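Local coordinates for tail spike protein gp49 (PDB 4RU4) that serves as a trimeric phage tailspike that cleaves the O-specific polysaccharide of Pseudomonas as a lyase, probably helping the virus through the host envelope during entry, at residues 156-161 against 376-381; 521-526 against 589-594; 459-464 against 490-495; 110-115 against 211-216. One frame throughout, in Å; residues are numbered along the deposited sequence. Where two conformers were deposited one is given.

Interaction 1: residues 156-161 against 376-381; sequences SSFSGF and EILGGT
Phe-161 lays one face of its ring on the backbone of Glu-376, and this CH-pi contact carries much of the interface. The CA of Glu-376 stands almost on the ring normal, 3.3 Å from the centroid of the Phe-161 ring. The ring reaches that spot because CG of Phe-161 is anti to the carbonyl carbon (chi1 -80°), and its CE2 edge runs on to the backbone O of Ile-377, 3.1 Å away near the ring plane. A second, more offset CH-pi contact lies further along: CD2 of Leu-378 sits over the rim of the Phe-158 ring, 3.7 Å from CZ of Phe-158, while CD1 of Leu-378 packs against the Phe-158 carbonyl and CB of Ser-159.

The polar part relies on water. Ser-159 OG accepts the N-H of Phe-161 (N to OG 3.2 Å), forming an ST turn that holds the loop in shape, and donates to a water that in turn donates to the carbonyl O of Glu-376 (2.7 Å on each side, from Ser-159 OG and from Glu-376 O). Another water links Phe-161 O with Glu-376 OE2. The extended glutamate slides past the phenylalanine, and its carboxylate is claimed by a salt bridge to Arg-162 and by hydrogen bonds from Tyr-165 and Gly-333 N.

The loop between strands 147-151 and 168-177, within an Ig-like region apparently inserted in the beta-helix, thus folds back onto the junction of strands 372-377 and 380-385; Thr-413 and Asn-415 also touch Phe-161, and Pro-307 touches Phe-158.

Interaction 2: residues 521-526 against 589-594; sequences VTTATN and VTNQLN
Val-521 and Asn-591 form an antiparallel hydrogen-bonded pair, followed by the non-hydrogen-bonded pair Thr-522 with Thr-590, where the CA atoms come within 4.3 Å. Val-521 N gives a nearly straight bond to Asn-591 O at 2.9 Å (167°), and Asn-591 N returns one to Val-521 O at 2.8 Å, more bent at the hydrogen (137°). Past the non-hydrogen-bonded pair, Thr-523 N binds Val-589 O.

The side chain of Thr-523 continues the pairing where the strand has ended. Its OG1, held between the backbone N and the carbonyl carbon (chi1 55°), accepts the N-H of Val-589 (N to OG1 3.1 Å), so Val-589 is gripped through both its N and its O by one threonine; the same hydroxyl is also bonded to Ser-587 O. The side chains of Thr-523 and Asn-591 cross at about a right angle, CG2 of Thr-523 lying near ND2 of Asn-591. That amide adds a weak bond from ND2 to Val-521 O, already held by the backbone N of Asn-591, while its OD1 is bonded by Lys-550. On the same face, Val-521 packs CG2 on CB of Asn-591 and CG1 on CD1 of Leu-593 (3.9 Å). Val-521 also touches Val-530 and Ala-532 of strand 529-535, and Leu-593 touches Leu-575. Thr-522 and Thr-590 occupy the other face, OG1 of Thr-522 against CG2 of Thr-590.

An inward face where Val-521 and Leu-593 accompany the Asn-591 amide, and an opposite face of threonines, are consistent with the beta sandwich expected of an Ig-like domain; strand 590-600 pairs antiparallel with both 510-522 and 545-551.

Interaction 3: residues 459-464 against 490-495; sequences QAIDVG and AGLPSG
Ala-490 clamps onto Gln-459 and Ile-461 through its backbone, and this end of the contact is the tight one. Ile-461 N donates to Ala-490 O at 2.7 Å, and Ala-490 N to Gln-459 O at 3.1 Å; both bonds are straight at the hydrogen, with the donors tilted from the carbonyl planes. Gly-491 follows with positive phi and, having no side chain, brings its CA to 3.4 Å from Ile-461 O in a CA-H...O contact. Alongside, CD1 of Ile-461 touches CD2 of Leu-492 at 3.8 Å, the two side chains meeting at a slant.

Beyond Gly-491 the chains part. A water bridges the two backbones, accepting from Val-463 N and donating to Gly-491 O, which lies 2.7 Å from the water oxygen. Val-463 keeps touch with the proline through one methyl alone: with CG1 anti to the carbonyl carbon (chi1 -65°), CG2 is left between the backbone N and that carbon and lies 3.8 Å from CD of Pro-493, the two side chains crossing at about a right angle. Gly-464 beside it is exposed, its O near CG of Pro-493.

The segment 459-464 ends strand 452-463, which on its other edge pairs with strand 428-431 through Ala-460 and Asp-462. Segment 490-495 lies in the loop between strands 484-487 and 497-501, and Ala-460 and Ala-490 also pack on Leu-423 and Ile-485 of the third subunit.

Interaction 4: residues 110-115 against 211-216; sequences SVLSCV and IQIVGG
Val-111 and Ile-213 pass each other in opposite directions, and the CG2 methyl of Ile-213 nestles against the fork of the valine, 3.9 Å from both CG1 and CG2 of Val-111. The methyl points there because it is anti to the backbone N of Ile-213, while its longer branch, CG1 and CD1, turns to the other side and reaches Leu-112, 4.2 Å from CD1 of Ile-213 to CD2 of the leucine. Leu-112 in turn extends CD2 to meet CD1 of Ile-211 tip to tip at 3.8 Å. Ile-211 can do so with CG1 placed between its own backbone N and carbonyl carbon (chi1 59°). The leucine methyl thus rests against two isoleucines. CG2 of Val-111 also lies near CA of Gly-215.

The side chains that meet are all aliphatic and buried. The corner at Val-111 and Leu-112 aims two successive side chains inward, and Ile-91, Leu-89, Ile-100 and Pro-102 add to the same cluster. Alternate residues of segment 211-216, Ile-211 and Ile-213, face this interior. Aliphatic side chains from different faces of the coil thus meet inside it, as in the interior of pectin lyase-like right-handed parallel beta-helices.

How the interactions relate
Along the chain, interactions 4 and 1 interleave, with 156-161 lying between the two halves of interaction 4 and 376-381 far beyond them; interaction 3 follows and interaction 2 comes last. Interactions 4, 1 and 3 are spread along the beta-helix, their centres about 33 Å (4 to 1) and 34 Å (1 to 3) apart, and interaction 2 lies a further 34 Å from interaction 3, in the C-terminal Ig-like domain. Interactions 4 and 2 are thus about 82 Å apart between centres. Interaction 4 lies in the beta-helix interior, interaction 1 docks a loop of the apparently inserted Ig-like region on its flank, and interaction 3 joins a late strand to the loop after strand 484-487, near the third subunit.

Interaction 1: residues 156-161 against 376-381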
loop_
_atom_site.group_PDB
_atom_site.type_symbol
_atom_site.label_atom_id
_atom_site.label_comp_id
_atom_site.label_asym_id
_atom_site.label_seq_id
_atom_site.Cartn_x
_atom_site.Cartn_y
_atom_site.Cartn_z
ATOM N N SER B 156 -7.532 22.359 -25.776
ATOM C CA SER B 156 -6.518 21.306 -25.812
ATOM C C SER B 156 -5.144 21.770 -25.375
ATOM O O SER B 156 -4.132 21.149 -25.729
ATOM C CB SER B 156 -6.426 20.662 -27.206
ATOM O OG SER B 156 -7.560 19.848 -27.433
ATOM N N SER B 157 -5.101 22.824 -24.574
ATOM C CA SER B 157 -3.818 23.320 -24.100
ATOM C C SER B 157 -3.073 22.314 -23.172
ATOM O O SER B 157 -1.850 22.385 -23.050
ATOM C CB SER B 157 -3.932 24.726 -23.500
ATOM O OG SER B 157 -4.993 24.845 -22.557
ATOM N N PHE B 158 -3.781 21.365 -22.558
ATOM C CA PHE B 158 -3.073 20.281 -21.856
ATOM C C PHE B 158 -2.883 19.021 -22.763
ATOM O O PHE B 158 -1.790 18.445 -22.859
ATOM C CB PHE B 158 -3.812 19.882 -20.566
ATOM C CG PHE B 158 -3.221 18.652 -19.873
ATOM C CD1 PHE B 158 -2.062 18.757 -19.115
ATOM C CD2 PHE B 158 -3.827 17.409 -19.990
ATOM C CE1 PHE B 158 -1.501 17.613 -18.474
ATOM C CE2 PHE B 158 -3.280 16.273 -19.373
ATOM C CZ PHE B 158 -2.124 16.384 -18.609
ATOM N N SER B 159 -3.967 18.581 -23.381
ATOM C CA SER B 159 -3.934 17.406 -24.269
ATOM C C SER B 159 -4.770 17.592 -25.532
ATOM O O SER B 159 -5.890 18.128 -25.484
ATOM C CB SER B 159 -4.408 16.160 -23.509
ATOM O OG SER B 159 -4.610 15.085 -24.399
ATOM N N GLY B 160 -4.247 17.125 -26.667
ATOM C CA GLY B 160 -4.958 17.255 -27.912
ATOM C C GLY B 160 -6.083 16.241 -28.067
ATOM O O GLY B 160 -6.845 16.320 -29.029
ATOM N N PHE B 161 -6.183 15.279 -27.146
ATOM C CA PHE B 161 -7.168 14.206 -27.312
ATOM C C PHE B 161 -8.612 14.731 -27.226
ATOM O O PHE B 161 -9.503 14.181 -27.860
ATOM C CB PHE B 161 -6.925 13.063 -26.310
ATOM C CG PHE B 161 -5.819 12.098 -26.725
ATOM C CD1 PHE B 161 -6.075 11.088 -27.653
ATOM C CD2 PHE B 161 -4.543 12.194 -26.183
ATOM C CE1 PHE B 161 -5.083 10.192 -28.026
ATOM C CE2 PHE B 161 -3.520 11.279 -26.550
ATOM C CZ PHE B 161 -3.804 10.290 -27.482
ATOM N N GLU B 376 -6.112 7.924 -24.767
ATOM C CA GLU B 376 -5.789 9.328 -24.535
ATOM C C GLU B 376 -4.489 9.467 -23.753
ATOM O O GLU B 376 -4.398 10.236 -22.770
ATOM C CB GLU B 376 -6.969 10.045 -23.823
ATOM C CG GLU B 376 -8.306 9.897 -24.575
ATOM C CD GLU B 376 -9.461 10.761 -24.017
ATOM O OE1 GLU B 376 -9.435 11.134 -22.816
ATOM O OE2 GLU B 376 -10.428 11.027 -24.776
ATOM N N ILE B 377 -3.481 8.704 -24.185
ATOM C CA ILE B 377 -2.169 8.718 -23.544
ATOM C C ILE B 377 -1.386 9.948 -24.015
ATOM O O ILE B 377 -0.977 10.032 -25.178
ATOM C CB ILE B 377 -1.374 7.407 -23.833
ATOM C CG1 ILE B 377 -2.098 6.202 -23.192
ATOM C CG2 ILE B 377 0.062 7.516 -23.329
ATOM C CD1 ILE B 377 -2.152 6.240 -21.643
ATOM N N LEU B 378 -1.186 10.907 -23.113
ATOM C CA LEU B 378 -0.368 12.078 -23.423
ATOM C C LEU B 378 1.122 11.683 -23.432
ATOM O O LEU B 378 1.922 12.135 -24.274
ATOM C CB LEU B 378 -0.605 13.206 -22.399
ATOM C CG LEU B 378 0.144 14.516 -22.676
ATOM C CD1 LEU B 378 -0.413 15.213 -23.923
ATOM C CD2 LEU B 378 0.106 15.477 -21.474
ATOM N N GLY B 379 1.473 10.813 -22.495
ATOM C CA GLY B 379 2.856 10.457 -22.253
ATOM C C GLY B 379 3.155 10.381 -20.769
ATOM O O GLY B 379 2.282 10.604 -19.917
ATOM N N GLY B 380 4.390 10.018 -20.446
ATOM C CA GLY B 380 4.778 9.846 -19.053
ATOM C C GLY B 380 4.780 8.384 -18.644
ATOM O O GLY B 380 5.005 7.498 -19.458
ATOM N N THR B 381 4.538 8.120 -17.368
ATOM C CA THR B 381 4.756 6.779 -16.853
ATOM C C THR B 381 3.442 6.184 -16.377
ATOM O O THR B 381 2.664 6.844 -15.676
ATOM C CB THR B 381 5.774 6.855 -15.692
ATOM O OG1 THR B 381 7.020 7.335 -16.209
ATOM C CG2 THR B 381 5.985 5.495 -15.019
HETATM O O HOH W 1 -4.420 12.938 -22.805
HETATM O O HOH W 2 -10.233 11.600 -27.605
#

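Interaction 2: residues 521-526 against 589-594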
loop_
_atom_site.group_PDB
_atom_site.type_symbol
_atom_site.label_atom_id
_atom_site.label_comp_id
_atom_site.label_asym_id
_atom_site.label_seq_id
_atom_site.Cartn_x
_atom_site.Cartn_y
_atom_site.Cartn_z
ATOM N N VAL B 521 26.009 -35.387 -24.991
ATOM C CA VAL B 521 26.360 -35.894 -26.320
ATOM C C VAL B 521 27.429 -36.980 -26.182
ATOM O O VAL B 521 28.259 -36.918 -25.301
ATOM C CB VAL B 521 26.865 -34.793 -27.294
ATOM C CG1 VAL B 521 25.786 -33.720 -27.516
ATOM C CG2 VAL B 521 28.183 -34.149 -26.799
ATOM N N THR B 522 27.392 -37.967 -27.062
ATOM C CA THR B 522 28.415 -39.007 -27.084
ATOM C C THR B 522 29.188 -38.905 -28.392
ATOM O O THR B 522 28.595 -38.886 -29.490
ATOM C CB THR B 522 27.784 -40.394 -26.961
ATOM O OG1 THR B 522 26.993 -40.439 -25.762
ATOM C CG2 THR B 522 28.865 -41.493 -26.922
ATOM N N THR B 523 30.507 -38.801 -28.280
ATOM C CA THR B 523 31.342 -38.753 -29.470
ATOM C C THR B 523 31.296 -40.079 -30.262
ATOM O O THR B 523 30.949 -41.136 -29.729
ATOM C CB THR B 523 32.790 -38.368 -29.119
ATOM O OG1 THR B 523 33.303 -39.262 -28.121
ATOM C CG2 THR B 523 32.825 -36.930 -28.585
ATOM N N ALA B 524 31.598 -40.001 -31.552
ATOM C CA ALA B 524 31.756 -41.206 -32.369
ATOM C C ALA B 524 33.180 -41.243 -32.899
ATOM O O ALA B 524 33.724 -40.199 -33.260
ATOM C CB ALA B 524 30.759 -41.206 -33.532
ATOM N N THR B 525 33.779 -42.432 -32.949
ATOM C CA THR B 525 35.169 -42.551 -33.342
ATOM C C THR B 525 35.390 -42.316 -34.829
ATOM O O THR B 525 36.537 -42.203 -35.270
ATOM C CB THR B 525 35.800 -43.907 -32.946
ATOM O OG1 THR B 525 35.138 -44.969 -33.641
ATOM C CG2 THR B 525 35.700 -44.126 -31.437
ATOM N N ASN B 526 34.302 -42.215 -35.598
ATOM C CA ASN B 526 34.431 -42.010 -37.038
ATOM C C ASN B 526 34.014 -40.591 -37.475
ATOM O O ASN B 526 33.739 -40.364 -38.645
ATOM C CB ASN B 526 33.613 -43.072 -37.798
ATOM C CG ASN B 526 32.126 -43.020 -37.456
ATOM O OD1 ASN B 526 31.654 -42.105 -36.759
ATOM N ND2 ASN B 526 31.378 -43.995 -37.951
ATOM N N VAL B 589 32.607 -41.396 -25.965
ATOM C CA VAL B 589 32.319 -41.122 -24.549
ATOM C C VAL B 589 31.359 -39.957 -24.379
ATOM O O VAL B 589 31.190 -39.139 -25.282
ATOM C CB VAL B 589 33.600 -40.799 -23.727
ATOM C CG1 VAL B 589 34.554 -42.028 -23.687
ATOM C CG2 VAL B 589 34.315 -39.609 -24.298
ATOM N N THR B 590 30.750 -39.863 -23.204
ATOM C CA THR B 590 29.775 -38.816 -22.959
ATOM C C THR B 590 30.440 -37.480 -22.641
ATOM O O THR B 590 31.554 -37.437 -22.150
ATOM C CB THR B 590 28.865 -39.188 -21.796
ATOM O OG1 THR B 590 29.670 -39.406 -20.630
ATOM C CG2 THR B 590 28.109 -40.482 -22.140
ATOM N N ASN B 591 29.731 -36.403 -22.952
ATOM C CA ASN B 591 30.128 -35.042 -22.641
ATOM C C ASN B 591 28.841 -34.299 -22.331
ATOM O O ASN B 591 27.797 -34.612 -22.910
ATOM C CB ASN B 591 30.778 -34.367 -23.851
ATOM C CG ASN B 591 31.921 -35.176 -24.438
ATOM O OD1 ASN B 591 33.098 -34.854 -24.239
ATOM N ND2 ASN B 591 31.577 -36.236 -25.176
ATOM N N GLN B 592 28.894 -33.313 -21.440
ATOM C CA GLN B 592 27.722 -32.483 -21.174
ATOM C C GLN B 592 27.907 -31.114 -21.826
ATOM O O GLN B 592 28.827 -30.371 -21.451
ATOM C CB GLN B 592 27.515 -32.304 -19.656
ATOM C CG GLN B 592 27.243 -33.583 -18.889
ATOM C CD GLN B 592 25.917 -34.238 -19.278
ATOM O OE1 GLN B 592 25.037 -33.596 -19.820
ATOM N NE2 GLN B 592 25.787 -35.513 -19.008
ATOM N N LEU B 593 27.058 -30.789 -22.799
ATOM C CA LEU B 593 27.050 -29.463 -23.397
ATOM C C LEU B 593 26.116 -28.550 -22.581
ATOM O O LEU B 593 24.899 -28.730 -22.580
ATOM C CB LEU B 593 26.650 -29.520 -24.886
ATOM C CG LEU B 593 27.597 -30.379 -25.747
ATOM C CD1 LEU B 593 27.319 -30.177 -27.256
ATOM C CD2 LEU B 593 29.058 -30.062 -25.413
ATOM N N ASN B 594 26.713 -27.627 -21.837
ATOM C CA ASN B 594 25.986 -26.680 -20.985
ATOM C C ASN B 594 25.690 -25.428 -21.810
ATOM O O ASN B 594 26.612 -24.691 -22.193
ATOM C CB ASN B 594 26.860 -26.251 -19.798
ATOM C CG ASN B 594 27.086 -27.359 -18.770
ATOM O OD1 ASN B 594 26.867 -27.146 -17.582
ATOM N ND2 ASN B 594 27.536 -28.543 -19.224
#

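Interaction 3: residues 459-464 against 490-495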
loop_
_atom_site.group_PDB
_atom_site.type_symbol
_atom_site.label_atom_id
_atom_site.label_comp_id
_atom_site.label_asym_id
_atom_site.label_seq_id
_atom_site.Cartn_x
_atom_site.Cartn_y
_atom_site.Cartn_z
ATOM N N GLN B 459 6.229 -10.336 -12.333
ATOM C CA GLN B 459 4.842 -10.820 -12.148
ATOM C C GLN B 459 4.735 -12.353 -12.143
ATOM O O GLN B 459 5.376 -13.033 -12.940
ATOM C CB GLN B 459 3.971 -10.282 -13.268
ATOM C CG GLN B 459 2.478 -10.550 -13.160
ATOM C CD GLN B 459 1.784 -10.028 -14.392
ATOM O OE1 GLN B 459 1.930 -10.586 -15.483
ATOM N NE2 GLN B 459 1.058 -8.936 -14.242
ATOM N N ALA B 460 3.906 -12.887 -11.252
ATOM C CA ALA B 460 3.587 -14.323 -11.255
ATOM C C ALA B 460 2.318 -14.568 -12.090
ATOM O O ALA B 460 1.261 -14.050 -11.783
ATOM C CB ALA B 460 3.380 -14.793 -9.833
ATOM N N ILE B 461 2.440 -15.348 -13.153
ATOM C CA ILE B 461 1.356 -15.544 -14.106
ATOM C C ILE B 461 0.757 -16.943 -13.945
ATOM O O ILE B 461 1.474 -17.922 -13.706
ATOM C CB ILE B 461 1.905 -15.329 -15.530
ATOM C CG1 ILE B 461 2.458 -13.896 -15.642
ATOM C CG2 ILE B 461 0.861 -15.637 -16.597
ATOM C CD1 ILE B 461 3.568 -13.734 -16.712
ATOM N N ASP B 462 -0.560 -17.032 -14.054
ATOM C CA ASP B 462 -1.240 -18.312 -13.936
ATOM C C ASP B 462 -2.186 -18.446 -15.128
ATOM O O ASP B 462 -3.256 -17.848 -15.118
ATOM C CB ASP B 462 -2.022 -18.319 -12.618
ATOM C CG ASP B 462 -2.716 -19.638 -12.340
ATOM O OD1 ASP B 462 -2.859 -20.475 -13.238
ATOM O OD2 ASP B 462 -3.122 -19.853 -11.191
ATOM N N VAL B 463 -1.796 -19.228 -16.142
ATOM C CA VAL B 463 -2.609 -19.409 -17.350
ATOM C C VAL B 463 -2.740 -20.883 -17.724
ATOM O O VAL B 463 -2.002 -21.737 -17.192
ATOM C CB VAL B 463 -1.958 -18.686 -18.580
ATOM C CG1 VAL B 463 -1.924 -17.190 -18.377
ATOM C CG2 VAL B 463 -0.526 -19.223 -18.855
ATOM N N GLY B 464 -3.695 -21.173 -18.613
ATOM C CA GLY B 464 -3.746 -22.429 -19.338
ATOM C C GLY B 464 -2.907 -22.232 -20.594
ATOM O O GLY B 464 -1.689 -22.383 -20.556
ATOM N N ALA B 490 7.113 -15.530 -13.473
ATOM C CA ALA B 490 6.870 -16.892 -13.019
ATOM C C ALA B 490 5.601 -17.420 -13.700
ATOM O O ALA B 490 4.659 -16.660 -13.918
ATOM C CB ALA B 490 6.724 -16.925 -11.478
ATOM N N GLY B 491 5.598 -18.698 -14.084
ATOM C CA GLY B 491 4.410 -19.340 -14.595
ATOM C C GLY B 491 4.185 -19.348 -16.104
ATOM O O GLY B 491 3.094 -19.676 -16.549
ATOM N N LEU B 492 5.195 -18.965 -16.889
ATOM C CA LEU B 492 5.060 -18.982 -18.337
ATOM C C LEU B 492 5.115 -20.421 -18.800
ATOM O O LEU B 492 6.017 -21.184 -18.389
ATOM C CB LEU B 492 6.207 -18.215 -19.003
ATOM C CG LEU B 492 6.242 -16.708 -18.769
ATOM C CD1 LEU B 492 7.516 -16.104 -19.390
ATOM C CD2 LEU B 492 4.959 -16.060 -19.328
ATOM N N PRO B 493 4.163 -20.818 -19.651
ATOM C CA PRO B 493 4.227 -22.186 -20.151
ATOM C C PRO B 493 5.166 -22.293 -21.358
ATOM O O PRO B 493 5.515 -21.284 -21.989
ATOM C CB PRO B 493 2.779 -22.474 -20.553
ATOM C CG PRO B 493 2.251 -21.172 -20.972
ATOM C CD PRO B 493 2.952 -20.115 -20.109
ATOM N N SER B 494 5.593 -23.511 -21.672
ATOM C CA SER B 494 6.501 -23.694 -22.801
ATOM C C SER B 494 5.817 -23.359 -24.134
ATOM O O SER B 494 4.602 -23.526 -24.301
ATOM C CB SER B 494 7.083 -25.118 -22.816
ATOM O OG SER B 494 6.080 -26.078 -23.094
ATOM N N GLY B 495 6.600 -22.852 -25.075
ATOM C CA GLY B 495 6.088 -22.568 -26.408
ATOM C C GLY B 495 5.672 -21.132 -26.653
ATOM O O GLY B 495 5.444 -20.749 -27.805
HETATM O O HOH W 3 0.795 -20.634 -15.601
#

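Interaction 4: residues 110-115 against 211-216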
loop_
_atom_site.group_PDB
_atom_site.type_symbol
_atom_site.label_atom_id
_atom_site.label_comp_id
_atom_site.label_asym_id
_atom_site.label_seq_id
_atom_site.Cartn_x
_atom_site.Cartn_y
_atom_site.Cartn_z
ATOM N N SER B 110 -29.359 19.141 -9.465
ATOM C CA SER B 110 -28.752 18.383 -8.374
ATOM C C SER B 110 -29.683 18.310 -7.159
ATOM O O SER B 110 -30.477 19.225 -6.909
ATOM C CB SER B 110 -27.426 19.042 -7.929
ATOM O OG SER B 110 -26.591 19.275 -9.048
ATOM N N VAL B 111 -29.578 17.229 -6.400
ATOM C CA VAL B 111 -30.373 17.133 -5.168
ATOM C C VAL B 111 -29.874 18.132 -4.121
ATOM O O VAL B 111 -30.659 18.847 -3.500
ATOM C CB VAL B 111 -30.369 15.714 -4.567
ATOM C CG1 VAL B 111 -31.275 15.678 -3.326
ATOM C CG2 VAL B 111 -30.858 14.685 -5.610
ATOM N N LEU B 112 -28.552 18.179 -3.946
ATOM C CA LEU B 112 -27.922 19.023 -2.966
ATOM C C LEU B 112 -26.733 19.642 -3.691
ATOM O O LEU B 112 -26.008 18.937 -4.419
ATOM C CB LEU B 112 -27.446 18.130 -1.812
ATOM C CG LEU B 112 -27.189 18.640 -0.409
ATOM C CD1 LEU B 112 -28.394 19.470 0.007
ATOM C CD2 LEU B 112 -26.998 17.471 0.559
ATOM N N SER B 113 -26.544 20.949 -3.546
ATOM C CA SER B 113 -25.437 21.582 -4.260
ATOM C C SER B 113 -24.883 22.798 -3.546
ATOM O O SER B 113 -25.621 23.553 -2.887
ATOM C CB SER B 113 -25.829 21.948 -5.704
ATOM O OG SER B 113 -26.848 22.936 -5.720
ATOM N N CYS B 114 -23.573 22.992 -3.687
ATOM C CA CYS B 114 -22.928 24.202 -3.205
ATOM C C CYS B 114 -21.916 24.657 -4.246
ATOM O O CYS B 114 -21.104 23.852 -4.713
ATOM C CB CYS B 114 -22.221 23.981 -1.865
ATOM S SG CYS B 114 -21.645 25.569 -1.178
ATOM N N VAL B 115 -21.986 25.932 -4.631
ATOM C CA VAL B 115 -21.095 26.458 -5.669
ATOM C C VAL B 115 -20.319 27.677 -5.125
ATOM O O VAL B 115 -20.922 28.660 -4.660
ATOM C CB VAL B 115 -21.891 26.880 -6.934
ATOM C CG1 VAL B 115 -20.947 27.364 -8.057
ATOM C CG2 VAL B 115 -22.798 25.748 -7.421
ATOM N N ILE B 211 -26.125 11.391 6.008
ATOM C CA ILE B 211 -27.461 11.498 5.435
ATOM C C ILE B 211 -27.551 10.466 4.305
ATOM O O ILE B 211 -26.537 9.893 3.872
ATOM C CB ILE B 211 -27.760 12.907 4.868
ATOM C CG1 ILE B 211 -26.736 13.284 3.780
ATOM C CG2 ILE B 211 -27.806 13.967 5.979
ATOM C CD1 ILE B 211 -27.181 14.392 2.820
ATOM N N GLN B 212 -28.766 10.216 3.864
ATOM C CA GLN B 212 -29.007 9.413 2.672
ATOM C C GLN B 212 -29.808 10.230 1.655
ATOM O O GLN B 212 -30.824 10.845 1.991
ATOM C CB GLN B 212 -29.734 8.114 3.023
ATOM C CG GLN B 212 -30.224 7.326 1.783
ATOM C CD GLN B 212 -30.657 5.896 2.088
ATOM O OE1 GLN B 212 -30.731 5.078 1.179
ATOM N NE2 GLN B 212 -30.961 5.592 3.363
ATOM N N ILE B 213 -29.314 10.274 0.428
ATOM C CA ILE B 213 -30.049 10.887 -0.673
ATOM C C ILE B 213 -30.596 9.741 -1.517
ATOM O O ILE B 213 -29.822 8.915 -2.004
ATOM C CB ILE B 213 -29.103 11.751 -1.515
ATOM C CG1 ILE B 213 -28.750 13.012 -0.743
ATOM C CG2 ILE B 213 -29.734 12.106 -2.899
ATOM C CD1 ILE B 213 -27.632 13.773 -1.386
ATOM N N VAL B 214 -31.922 9.648 -1.660
ATOM C CA VAL B 214 -32.479 8.688 -2.618
ATOM C C VAL B 214 -32.919 9.507 -3.809
ATOM O O VAL B 214 -34.040 10.048 -3.824
ATOM C CB VAL B 214 -33.643 7.905 -2.035
ATOM C CG1 VAL B 214 -34.178 6.878 -3.063
ATOM C CG2 VAL B 214 -33.197 7.215 -0.736
ATOM N N GLY B 215 -32.016 9.626 -4.790
ATOM C CA GLY B 215 -32.141 10.607 -5.855
ATOM C C GLY B 215 -33.186 10.337 -6.931
ATOM O O GLY B 215 -33.798 11.268 -7.463
ATOM N N GLY B 216 -33.395 9.071 -7.262
ATOM C CA GLY B 216 -34.336 8.729 -8.312
ATOM C C GLY B 216 -33.777 9.009 -9.703
ATOM O O GLY B 216 -32.555 9.074 -9.921
#